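Long-range contacts in putative solute-binding component of ABC transporter (Clostridium phytofermentans, PDB 4YS6), which probably captures sugars for uptake by an ABC transporter and holds beta-D-glucopyranose in this crystal: residues N57-Q61 and T294-S299; C93-A99 and I118-Y123; L110-K114 and I127-A132; F165-I169 and Y233-K238. All blocks are in the same frame, centred on the assembly; numbering follows the deposited sequence.

Interaction 1: N57-Q61 and T294-S299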
loop_
_atom_site.group_PDB
_atom_site.type_symbol
_atom_site.label_atom_id
_atom_site.label_comp_id
_atom_site.label_asym_id
_atom_site.label_seq_id
_atom_site.Cartn_x
_atom_site.Cartn_y
_atom_site.Cartn_z
ATOM N N ASN A 57 -1.466 -13.142 -10.005
ATOM C CA ASN A 57 -0.961 -12.570 -11.240
ATOM C C ASN A 57 0.518 -12.932 -11.449
ATOM O O ASN A 57 0.921 -13.263 -12.564
ATOM C CB ASN A 57 -1.179 -11.058 -11.249
ATOM C CG ASN A 57 -2.645 -10.686 -11.386
ATOM O OD1 ASN A 57 -3.408 -11.370 -12.057
ATOM N ND2 ASN A 57 -3.031 -9.577 -10.785
HETATM N N MSE A 58 1.316 -12.910 -10.388
HETATM C CA MSE A 58 2.701 -13.357 -10.490
HETATM C C MSE A 58 2.786 -14.802 -10.937
HETATM O O MSE A 58 3.573 -15.151 -11.812
HETATM C CB MSE A 58 3.400 -13.196 -9.136
HETATM C CG MSE A 58 3.798 -11.804 -8.803
HETATM SE SE MSE A 58 5.241 -11.156 -10.020
HETATM C CE MSE A 58 6.479 -12.659 -10.071
ATOM N N GLU A 59 2.005 -15.666 -10.301
ATOM C CA GLU A 59 2.035 -17.086 -10.656
ATOM C C GLU A 59 1.636 -17.298 -12.117
ATOM O O GLU A 59 2.295 -18.017 -12.861
ATOM C CB GLU A 59 1.104 -17.878 -9.736
ATOM C CG GLU A 59 1.141 -19.366 -9.973
ATOM C CD GLU A 59 0.400 -20.118 -8.889
ATOM O OE1 GLU A 59 -0.747 -19.732 -8.584
ATOM O OE2 GLU A 59 0.971 -21.075 -8.330
ATOM N N LYS A 60 0.542 -16.669 -12.538
ATOM C CA LYS A 60 0.062 -16.836 -13.898
ATOM C C LYS A 60 1.088 -16.370 -14.913
ATOM O O LYS A 60 1.357 -17.071 -15.879
ATOM C CB LYS A 60 -1.244 -16.066 -14.115
ATOM C CG LYS A 60 -1.710 -16.071 -15.571
ATOM C CD LYS A 60 -2.945 -15.212 -15.765
ATOM C CE LYS A 60 -3.449 -15.288 -17.202
ATOM N NZ LYS A 60 -2.475 -14.729 -18.182
ATOM N N GLN A 61 1.641 -15.178 -14.696
ATOM C CA GLN A 61 2.526 -14.577 -15.682
ATOM C C GLN A 61 3.884 -15.267 -15.687
ATOM O O GLN A 61 4.470 -15.423 -16.741
ATOM C CB GLN A 61 2.651 -13.081 -15.428
ATOM C CG GLN A 61 1.322 -12.374 -15.640
ATOM C CD GLN A 61 1.441 -10.878 -15.590
ATOM O OE1 GLN A 61 2.389 -10.304 -16.124
ATOM N NE2 GLN A 61 0.456 -10.228 -14.980
ATOM N N THR A 294 -2.403 -4.424 -10.225
ATOM C CA THR A 294 -1.401 -5.432 -9.854
ATOM C C THR A 294 -0.960 -6.286 -11.038
ATOM O O THR A 294 0.109 -6.895 -10.993
ATOM C CB THR A 294 -1.902 -6.379 -8.732
ATOM O OG1 THR A 294 -3.067 -7.111 -9.141
ATOM C CG2 THR A 294 -2.220 -5.599 -7.494
ATOM N N ARG A 295 -1.772 -6.356 -12.098
ATOM C CA ARG A 295 -1.391 -7.138 -13.258
ATOM C C ARG A 295 -0.194 -6.490 -13.945
ATOM O O ARG A 295 0.688 -7.171 -14.494
ATOM C CB ARG A 295 -2.553 -7.244 -14.236
ATOM C CG ARG A 295 -3.782 -7.864 -13.670
ATOM C CD ARG A 295 -4.912 -7.752 -14.668
ATOM N NE ARG A 295 -5.286 -6.348 -14.843
ATOM C CZ ARG A 295 -6.319 -5.942 -15.567
ATOM N NH1 ARG A 295 -7.069 -6.823 -16.191
ATOM N NH2 ARG A 295 -6.586 -4.656 -15.661
ATOM N N THR A 296 -0.188 -5.157 -13.935
ATOM C CA THR A 296 0.884 -4.375 -14.540
ATOM C C THR A 296 2.167 -4.510 -13.757
ATOM O O THR A 296 3.250 -4.662 -14.330
ATOM C CB THR A 296 0.509 -2.887 -14.608
ATOM O OG1 THR A 296 -0.692 -2.757 -15.372
ATOM C CG2 THR A 296 1.617 -2.071 -15.266
ATOM N N LEU A 297 2.044 -4.423 -12.440
ATOM C CA LEU A 297 3.204 -4.605 -11.573
ATOM C C LEU A 297 3.798 -5.995 -11.797
ATOM O O LEU A 297 5.014 -6.131 -11.978
ATOM C CB LEU A 297 2.826 -4.403 -10.106
ATOM C CG LEU A 297 3.953 -4.558 -9.087
ATOM C CD1 LEU A 297 5.108 -3.662 -9.423
ATOM C CD2 LEU A 297 3.420 -4.229 -7.685
ATOM N N ALA A 298 2.950 -7.023 -11.807
ATOM C CA ALA A 298 3.415 -8.387 -12.034
ATOM C C ALA A 298 4.108 -8.501 -13.385
ATOM O O ALA A 298 5.151 -9.150 -13.489
ATOM C CB ALA A 298 2.285 -9.379 -11.933
ATOM N N SER A 299 3.560 -7.854 -14.408
ATOM C CA SER A 299 4.165 -7.883 -15.733
ATOM C C SER A 299 5.577 -7.305 -15.716
ATOM O O SER A 299 6.493 -7.852 -16.339
ATOM C CB SER A 299 3.290 -7.112 -16.733
ATOM O OG SER A 299 3.917 -7.127 -18.006
#
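With chi1 at -65°, Q61 sets its CG anti to its own carbonyl carbon, and the chain then runs extended, so that its amide ends against the backbone of R295 and S299. N57, one turn earlier on helix 50-64, leaves its backbone in the same way and lays its amide beside R295. The Q61 amide makes a hydrogen bond across the contact. Its NE2 donates to R295 O at 3.1 Å. The bond is nearly straight, 168° at the hydrogen, and it lies in the Q61 amide plane and on a lone pair of the carbonyl. R295 O also accepts the helical bond from S299 N, so two donors grip this oxygen. The other amide atom, Q61 OE1, lies 3.0 Å from S299 CA.

A298 CB is the small centre of the interface. It lies 3.9 Å from N57 CB and the same distance from the selenium of M58, whose chain is bent. N57 ND2 touches R295 CG at 3.4 Å. Here N57 meets the aliphatic start of R295; the guanidinium leads away to a salt bridge with D293 and a hydrogen bond to S351 O. T294 OG1 is hydrogen-bonded to the Y353 hydroxyl.

The axes of the two short segments pass 9.0 Å apart at a crossing angle of -48°, with A298 CB between them. M58 and L297 both rest on Y123, so helices 50-64 and 294-309 meet next to the end of strand 119-123 in the seven-stranded sheet.

Interaction 2: C93-A99 and I118-Y123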
loop_
_atom_site.group_PDB
_atom_site.type_symbol
_atom_site.label_atom_id
_atom_site.label_comp_id
_atom_site.label_asym_id
_atom_site.label_seq_id
_atom_site.Cartn_x
_atom_site.Cartn_y
_atom_site.Cartn_z
ATOM N N CYS A 93 14.815 -22.767 -5.490
ATOM C CA CYS A 93 14.414 -21.545 -6.182
ATOM C C CYS A 93 15.670 -20.813 -6.630
ATOM O O CYS A 93 16.647 -20.724 -5.885
ATOM C CB CYS A 93 13.565 -20.649 -5.286
ATOM S SG CYS A 93 11.836 -21.211 -5.068
ATOM N N LYS A 94 15.643 -20.309 -7.861
ATOM C CA LYS A 94 16.798 -19.663 -8.472
ATOM C C LYS A 94 16.736 -18.137 -8.372
ATOM O O LYS A 94 17.719 -17.463 -8.628
ATOM C CB LYS A 94 16.909 -20.074 -9.946
ATOM C CG LYS A 94 17.099 -21.565 -10.167
ATOM C CD LYS A 94 18.498 -21.999 -9.772
ATOM C CE LYS A 94 18.695 -23.497 -9.940
ATOM N NZ LYS A 94 17.916 -24.274 -8.929
ATOM N N LEU A 95 15.574 -17.620 -7.985
ATOM C CA LEU A 95 15.301 -16.193 -7.881
ATOM C C LEU A 95 14.139 -16.052 -6.902
ATOM O O LEU A 95 13.211 -16.888 -6.899
ATOM C CB LEU A 95 14.949 -15.578 -9.248
ATOM C CG LEU A 95 14.742 -14.069 -9.370
ATOM C CD1 LEU A 95 15.106 -13.593 -10.785
ATOM C CD2 LEU A 95 13.304 -13.630 -9.029
ATOM N N LEU A 96 14.186 -15.005 -6.075
ATOM C CA LEU A 96 13.125 -14.739 -5.104
ATOM C C LEU A 96 12.452 -13.410 -5.379
ATOM O O LEU A 96 13.120 -12.384 -5.516
ATOM C CB LEU A 96 13.679 -14.732 -3.689
ATOM C CG LEU A 96 14.354 -16.034 -3.254
ATOM C CD1 LEU A 96 15.197 -15.800 -1.995
ATOM C CD2 LEU A 96 13.292 -17.091 -3.006
ATOM N N VAL A 97 11.130 -13.451 -5.456
ATOM C CA VAL A 97 10.307 -12.262 -5.518
ATOM C C VAL A 97 9.614 -12.141 -4.179
ATOM O O VAL A 97 8.803 -13.013 -3.832
ATOM C CB VAL A 97 9.281 -12.348 -6.639
ATOM C CG1 VAL A 97 8.387 -11.118 -6.623
ATOM C CG2 VAL A 97 9.984 -12.501 -7.985
ATOM N N ILE A 98 9.920 -11.084 -3.413
ATOM C CA ILE A 98 9.472 -11.013 -2.025
ATOM C C ILE A 98 8.741 -9.744 -1.710
ATOM O O ILE A 98 9.283 -8.655 -1.862
ATOM C CB ILE A 98 10.662 -11.142 -1.027
ATOM C CG1 ILE A 98 11.362 -12.480 -1.219
ATOM C CG2 ILE A 98 10.188 -10.986 0.408
ATOM C CD1 ILE A 98 12.634 -12.574 -0.513
ATOM N N ALA A 99 7.499 -9.900 -1.256
ATOM C CA ALA A 99 6.712 -8.808 -0.710
ATOM C C ALA A 99 6.739 -8.949 0.817
ATOM O O ALA A 99 5.999 -9.743 1.395
ATOM C CB ALA A 99 5.299 -8.844 -1.238
ATOM N N ILE A 118 21.471 -16.196 -5.621
ATOM C CA ILE A 118 20.048 -16.053 -5.905
ATOM C C ILE A 118 19.660 -14.583 -5.886
ATOM O O ILE A 118 19.775 -13.923 -4.849
ATOM C CB ILE A 118 19.207 -16.825 -4.870
ATOM C CG1 ILE A 118 19.490 -18.320 -4.964
ATOM C CG2 ILE A 118 17.712 -16.586 -5.086
ATOM C CD1 ILE A 118 18.961 -19.091 -3.787
ATOM N N SER A 119 19.203 -14.057 -7.022
ATOM C CA SER A 119 18.745 -12.667 -7.082
ATOM C C SER A 119 17.456 -12.454 -6.315
ATOM O O SER A 119 16.625 -13.357 -6.237
ATOM C CB SER A 119 18.557 -12.239 -8.528
ATOM O OG SER A 119 19.811 -12.249 -9.187
ATOM N N VAL A 120 17.301 -11.249 -5.761
ATOM C CA VAL A 120 16.135 -10.876 -4.971
ATOM C C VAL A 120 15.470 -9.639 -5.535
ATOM O O VAL A 120 16.090 -8.577 -5.661
ATOM C CB VAL A 120 16.521 -10.616 -3.496
ATOM C CG1 VAL A 120 15.351 -10.057 -2.716
ATOM C CG2 VAL A 120 17.039 -11.907 -2.870
ATOM N N ILE A 121 14.194 -9.778 -5.855
ATOM C CA ILE A 121 13.393 -8.635 -6.282
ATOM C C ILE A 121 12.459 -8.296 -5.134
ATOM O O ILE A 121 11.689 -9.138 -4.670
ATOM C CB ILE A 121 12.595 -8.939 -7.582
ATOM C CG1 ILE A 121 13.547 -9.256 -8.739
ATOM C CG2 ILE A 121 11.721 -7.772 -7.950
ATOM C CD1 ILE A 121 12.863 -9.745 -9.980
ATOM N N ALA A 122 12.557 -7.066 -4.650
ATOM C CA ALA A 122 11.604 -6.548 -3.659
ATOM C C ALA A 122 10.339 -6.181 -4.398
ATOM O O ALA A 122 10.373 -5.362 -5.322
ATOM C CB ALA A 122 12.150 -5.355 -2.959
ATOM N N TYR A 123 9.230 -6.791 -3.995
ATOM C CA TYR A 123 7.946 -6.624 -4.636
ATOM C C TYR A 123 7.088 -5.677 -3.813
ATOM O O TYR A 123 6.725 -6.007 -2.686
ATOM C CB TYR A 123 7.222 -7.980 -4.771
ATOM C CG TYR A 123 5.940 -7.912 -5.563
ATOM C CD1 TYR A 123 4.757 -7.494 -4.980
ATOM C CD2 TYR A 123 5.924 -8.270 -6.896
ATOM C CE1 TYR A 123 3.583 -7.407 -5.724
ATOM C CE2 TYR A 123 4.779 -8.194 -7.648
ATOM C CZ TYR A 123 3.614 -7.769 -7.072
ATOM O OH TYR A 123 2.479 -7.711 -7.842
HETATM O O HOH W 1 18.696 -15.304 -9.591
#
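The ring of Y123 lies obliquely to its neighbours V97 and A99. V97 CG1 comes to 3.8 Å from Y123 CD2, and A99 CB sits near CD1. With chi1 at -174°, the tyrosine brings its ring against V97 CG1 and A99 CB, and its hydroxyl is hydrogen-bonded to D54 of helix 50-64. Farther back, L95 and I121 meet at their branch ends, CD2 to CD1 at 4.0 Å, with the two chains set at a slant to each other. Their sheet face also carries V97 and S119, and L95 and S119 pack on I308 of helix 294-309. The other face carries L96, I98, V120 and A122. There the L96 CG lies 3.9 Å from I118 CG2, and I98 CD1 approaches V120 CG1.

The two strands are parallel neighbours joined through helix 107-115, a beta-alpha-beta crossover of the Rossmann-like type. That helix packs on L96, I98, I118 and V120, while helix 78-90 covers L96 and I98 as well.

Four backbone bonds tie the strands. L96 N donates to S119 O, and L96 O accepts from I121 N. I98 N then donates to I121 O, and I98 O accepts from Y123 N. At the start of the pair a water takes over: it donates to K94 O at 2.6 Å and accepts from S119 N at 2.9 Å.

Interaction 3: L110-K114 and I127-A132; sequences LAQAK and IMNSDA
L110 of helix 107-115 meets I127 tip to tip, and this marks the tight end of a contact between the crossover helix of a beta-alpha-beta unit and the loop that follows its second strand. L110 CD1 lies 3.6 Å from I127 CG2. Both side chains are buried and both rest on I98 and V120, so helix and loop share one apolar layer above the sheet. I127 turns its CG2 to L110 because that branch is anti to the backbone N, while CG1 is anti to the carbonyl carbon.

A132 continues the close packing. Its methyl sits 3.5 Å from L110 O and 3.9 Å from L110 CB, with K114 CB at a similar distance. The loop is shaped for this by an ST turn, in which S130 OG accepts from A132 N at 3.0 Å. N324 ND2 is hydrogen-bonded to the carbonyl oxygens of I127 and S130.

The other end is exposed and held by polar groups. K114 stretches out from the helix and bends only at its last torsion, chi4 71°. This brings NZ to D131 O, where it donates a hydrogen bond of 2.9 Å from above the carbonyl plane, 49° out of it. The D131 side chain crosses the lysine chain at about a right angle. Its salt bridge is long, with NZ 3.9 Å from OD1. The same oxygen comes nearer to the carbon chain than to the charge: K114 CD lies 3.3 Å from D131 OD1.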
loop_
_atom_site.group_PDB
_atom_site.type_symbol
_atom_site.label_atom_id
_atom_site.label_comp_id
_atom_site.label_asym_id
_atom_site.label_seq_id
_atom_site.Cartn_x
_atom_site.Cartn_y
_atom_site.Cartn_z
ATOM N N LEU A 110 18.088 -13.437 3.561
ATOM C CA LEU A 110 18.547 -12.909 2.275
ATOM C C LEU A 110 20.073 -13.006 2.085
ATOM O O LEU A 110 20.546 -13.120 0.936
ATOM C CB LEU A 110 18.071 -11.483 2.103
ATOM C CG LEU A 110 16.541 -11.391 1.924
ATOM C CD1 LEU A 110 16.172 -10.024 1.455
ATOM C CD2 LEU A 110 15.963 -12.457 0.968
ATOM N N ALA A 111 20.843 -12.986 3.176
ATOM C CA ALA A 111 22.271 -13.240 3.099
ATOM C C ALA A 111 22.514 -14.647 2.538
ATOM O O ALA A 111 23.427 -14.854 1.755
ATOM C CB ALA A 111 22.943 -13.085 4.485
ATOM N N GLN A 112 21.692 -15.604 2.956
ATOM C CA GLN A 112 21.766 -16.983 2.453
ATOM C C GLN A 112 21.524 -17.022 0.937
ATOM O O GLN A 112 22.220 -17.701 0.180
ATOM C CB GLN A 112 20.741 -17.855 3.193
ATOM C CG GLN A 112 20.734 -19.297 2.778
ATOM C CD GLN A 112 19.688 -20.098 3.524
ATOM O OE1 GLN A 112 19.101 -19.627 4.507
ATOM N NE2 GLN A 112 19.445 -21.318 3.059
ATOM N N ALA A 113 20.549 -16.259 0.479
ATOM C CA ALA A 113 20.242 -16.210 -0.948
ATOM C C ALA A 113 21.402 -15.602 -1.714
ATOM O O ALA A 113 21.822 -16.130 -2.738
ATOM C CB ALA A 113 18.985 -15.424 -1.185
ATOM N N LYS A 114 21.934 -14.502 -1.186
ATOM C CA LYS A 114 23.055 -13.808 -1.794
ATOM C C LYS A 114 24.268 -14.730 -1.917
ATOM O O LYS A 114 24.903 -14.785 -2.962
ATOM C CB LYS A 114 23.399 -12.561 -0.985
ATOM C CG LYS A 114 24.472 -11.687 -1.576
ATOM C CD LYS A 114 24.822 -10.570 -0.605
ATOM C CE LYS A 114 25.892 -9.642 -1.156
ATOM N NZ LYS A 114 25.354 -8.805 -2.264
ATOM N N ILE A 127 12.764 -3.825 0.680
ATOM C CA ILE A 127 13.491 -4.609 1.684
ATOM C C ILE A 127 14.674 -3.780 2.152
ATOM O O ILE A 127 15.436 -3.279 1.323
ATOM C CB ILE A 127 13.943 -5.955 1.096
ATOM C CG1 ILE A 127 12.714 -6.832 0.829
ATOM C CG2 ILE A 127 14.930 -6.664 2.018
ATOM C CD1 ILE A 127 12.989 -8.027 -0.048
HETATM N N MSE A 128 14.777 -3.588 3.469
HETATM C CA MSE A 128 15.656 -2.592 4.077
HETATM C C MSE A 128 16.914 -3.194 4.708
HETATM O O MSE A 128 16.903 -4.339 5.177
HETATM C CB MSE A 128 14.888 -1.798 5.167
HETATM C CG MSE A 128 13.557 -1.243 4.794
HETATM SE SE MSE A 128 13.640 -0.057 3.252
HETATM C CE MSE A 128 14.496 1.469 4.133
ATOM N N ASN A 129 17.982 -2.399 4.764
ATOM C CA ASN A 129 19.216 -2.780 5.442
ATOM C C ASN A 129 19.756 -4.122 5.022
ATOM O O ASN A 129 20.197 -4.911 5.862
ATOM C CB ASN A 129 19.016 -2.799 6.952
ATOM C CG ASN A 129 18.864 -1.432 7.524
ATOM O OD1 ASN A 129 19.280 -0.448 6.913
ATOM N ND2 ASN A 129 18.291 -1.353 8.720
ATOM N N SER A 130 19.708 -4.381 3.722
ATOM C CA SER A 130 20.279 -5.589 3.143
ATOM C C SER A 130 21.000 -5.268 1.866
ATOM O O SER A 130 20.474 -4.529 1.056
ATOM C CB SER A 130 19.191 -6.622 2.851
ATOM O OG SER A 130 19.742 -7.734 2.152
ATOM N N ASP A 131 22.194 -5.815 1.681
ATOM C CA ASP A 131 22.894 -5.667 0.409
ATOM C C ASP A 131 22.543 -6.770 -0.603
ATOM O O ASP A 131 23.197 -6.903 -1.635
ATOM C CB ASP A 131 24.410 -5.635 0.639
ATOM C CG ASP A 131 24.945 -6.891 1.315
ATOM O OD1 ASP A 131 24.234 -7.917 1.343
ATOM O OD2 ASP A 131 26.102 -6.850 1.817
ATOM N N ALA A 132 21.500 -7.535 -0.309
ATOM C CA ALA A 132 21.106 -8.663 -1.140
ATOM C C ALA A 132 19.987 -8.333 -2.122
ATOM O O ALA A 132 19.568 -9.217 -2.882
ATOM C CB ALA A 132 20.668 -9.835 -0.256
#

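Interaction 4: F165-I169 and Y233-K238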
loop_
_atom_site.group_PDB
_atom_site.type_symbol
_atom_site.label_atom_id
_atom_site.label_comp_id
_atom_site.label_asym_id
_atom_site.label_seq_id
_atom_site.Cartn_x
_atom_site.Cartn_y
_atom_site.Cartn_z
ATOM N N PHE A 165 -10.673 23.413 9.749
ATOM C CA PHE A 165 -11.271 22.131 9.409
ATOM C C PHE A 165 -10.642 21.054 10.279
ATOM O O PHE A 165 -9.440 21.079 10.523
ATOM C CB PHE A 165 -11.049 21.760 7.957
ATOM C CG PHE A 165 -11.586 22.748 6.980
ATOM C CD1 PHE A 165 -12.900 22.671 6.574
ATOM C CD2 PHE A 165 -10.772 23.724 6.438
ATOM C CE1 PHE A 165 -13.405 23.558 5.667
ATOM C CE2 PHE A 165 -11.275 24.616 5.507
ATOM C CZ PHE A 165 -12.598 24.532 5.129
ATOM N N ASN A 166 -11.443 20.079 10.681
ATOM C CA ASN A 166 -10.968 19.005 11.552
ATOM C C ASN A 166 -10.525 17.812 10.725
ATOM O O ASN A 166 -11.270 17.310 9.898
ATOM C CB ASN A 166 -12.053 18.605 12.535
ATOM C CG ASN A 166 -12.340 19.693 13.544
ATOM O OD1 ASN A 166 -13.467 20.181 13.654
ATOM N ND2 ASN A 166 -11.311 20.109 14.262
ATOM N N LEU A 167 -9.307 17.352 10.996
ATOM C CA LEU A 167 -8.662 16.267 10.272
ATOM C C LEU A 167 -8.247 15.163 11.226
ATOM O O LEU A 167 -7.803 15.465 12.325
ATOM C CB LEU A 167 -7.418 16.802 9.565
ATOM C CG LEU A 167 -6.501 15.791 8.857
ATOM C CD1 LEU A 167 -7.150 15.298 7.614
ATOM C CD2 LEU A 167 -5.145 16.398 8.537
ATOM N N GLU A 168 -8.398 13.906 10.830
ATOM C CA GLU A 168 -7.672 12.818 11.502
ATOM C C GLU A 168 -6.913 12.011 10.458
ATOM O O GLU A 168 -7.227 12.063 9.278
ATOM C CB GLU A 168 -8.613 11.932 12.321
ATOM C CG GLU A 168 -9.360 12.690 13.460
ATOM C CD GLU A 168 -8.459 13.114 14.621
ATOM O OE1 GLU A 168 -7.377 12.517 14.799
ATOM O OE2 GLU A 168 -8.846 14.033 15.374
ATOM N N ILE A 169 -5.909 11.259 10.903
ATOM C CA ILE A 169 -4.943 10.642 10.002
ATOM C C ILE A 169 -4.704 9.193 10.397
ATOM O O ILE A 169 -4.500 8.912 11.573
ATOM C CB ILE A 169 -3.600 11.380 10.051
ATOM C CG1 ILE A 169 -3.743 12.859 9.680
ATOM C CG2 ILE A 169 -2.590 10.721 9.125
ATOM C CD1 ILE A 169 -2.582 13.697 10.196
ATOM N N TYR A 233 -15.457 13.794 18.889
ATOM C CA TYR A 233 -16.467 14.130 17.878
ATOM C C TYR A 233 -17.839 13.574 18.274
ATOM O O TYR A 233 -18.636 13.166 17.432
ATOM C CB TYR A 233 -16.042 13.596 16.497
ATOM C CG TYR A 233 -14.692 14.114 16.021
ATOM C CD1 TYR A 233 -14.577 15.346 15.389
ATOM C CD2 TYR A 233 -13.522 13.369 16.218
ATOM C CE1 TYR A 233 -13.330 15.829 14.965
ATOM C CE2 TYR A 233 -12.282 13.842 15.798
ATOM C CZ TYR A 233 -12.191 15.077 15.167
ATOM O OH TYR A 233 -10.959 15.547 14.745
ATOM N N ALA A 234 -18.100 13.545 19.570
ATOM C CA ALA A 234 -19.354 13.005 20.097
ATOM C C ALA A 234 -20.294 14.154 20.383
ATOM O O ALA A 234 -21.503 13.971 20.503
ATOM C CB ALA A 234 -19.111 12.193 21.355
ATOM N N ASP A 235 -19.705 15.333 20.533
ATOM C CA ASP A 235 -20.452 16.569 20.613
ATOM C C ASP A 235 -20.776 16.998 19.186
ATOM O O ASP A 235 -20.754 16.179 18.263
ATOM C CB ASP A 235 -19.656 17.646 21.370
ATOM C CG ASP A 235 -18.269 17.900 20.771
ATOM O OD1 ASP A 235 -18.013 17.516 19.611
ATOM O OD2 ASP A 235 -17.427 18.498 21.473
ATOM N N GLY A 236 -21.057 18.277 18.998
ATOM C CA GLY A 236 -21.457 18.764 17.693
ATOM C C GLY A 236 -20.338 18.823 16.671
ATOM O O GLY A 236 -20.588 19.181 15.519
ATOM N N THR A 237 -19.118 18.463 17.065
ATOM C CA THR A 237 -17.962 18.710 16.208
ATOM C C THR A 237 -18.044 17.902 14.920
ATOM O O THR A 237 -18.234 16.687 14.927
ATOM C CB THR A 237 -16.641 18.401 16.922
ATOM O OG1 THR A 237 -16.566 19.172 18.128
ATOM C CG2 THR A 237 -15.444 18.760 16.040
ATOM N N LYS A 238 -17.911 18.608 13.806
ATOM C CA LYS A 238 -17.844 17.973 12.501
ATOM C C LYS A 238 -16.420 17.504 12.253
ATOM O O LYS A 238 -15.456 18.237 12.475
ATOM C CB LYS A 238 -18.298 18.942 11.394
ATOM C CG LYS A 238 -18.233 18.361 9.971
ATOM C CD LYS A 238 -18.910 19.270 8.946
ATOM C CE LYS A 238 -18.644 18.821 7.502
ATOM N NZ LYS A 238 -18.132 17.418 7.369
#
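E168 and Y233 reach each other from opposite directions and join through one short hydrogen bond. The glutamate has CG anti to its carbonyl carbon (chi1 -61°), and the chain then bends at chi2, -70°, which turns the carboxylate to the tyrosine hydroxyl. Y233 OH donates to E168 OE2 at 2.7 Å and uses the anti lone pair, the one away from OE1. OE2 lies at the ring edge, in its plane, while the carboxylate plane stands 80° to the ring. The second oxygen, OE1, bonds to S203 OG, so both carboxylate oxygens of this buried side chain have a partner. E168 CG also lies 3.9 Å from Y233 CE2.

N166 packs at the other edge, its CB 3.9 Å from Y233 CE1. Its CB also lies 3.4 Å from K238 O.

Within the loop, D235 OD1 receives two bonds from T237 on one face of the carboxylate. T237 OG1 donates at 2.7 Å and T237 N at 2.9 Å. The backbone bond makes an Asx turn, which carries the chain from Y233, just past helix 218-232, toward strand 241-244. That strand is a parallel neighbour of strand 165-170 in the four-stranded sheet. The contact thus lies where a helix returns to the sheet, as in the Rossmann-like lobes of periplasmic binding proteins.

Overall arrangement
Interactions 1, 2 and 3 share one lobe, and interaction 4 lies in the other, with centres 41 to 45 Å away. Y123 links interactions 1 and 2: L297 CD2 lies 3.6 Å from Y123 CZ. Interactions 2 and 3 alternate along the chain and share the beta-alpha-beta unit 95-123, where I118 N and A113 O, 2.9 Å apart, probably bond. Strand 119-123 runs directly into D124 and R125 of the glucose pocket. The side chains of T294 and A99 lie about 7 Å and 8 Å from the sugar, and that of I127 about 11 Å. Interactions 1 and 2 thus border the pocket without belonging to it.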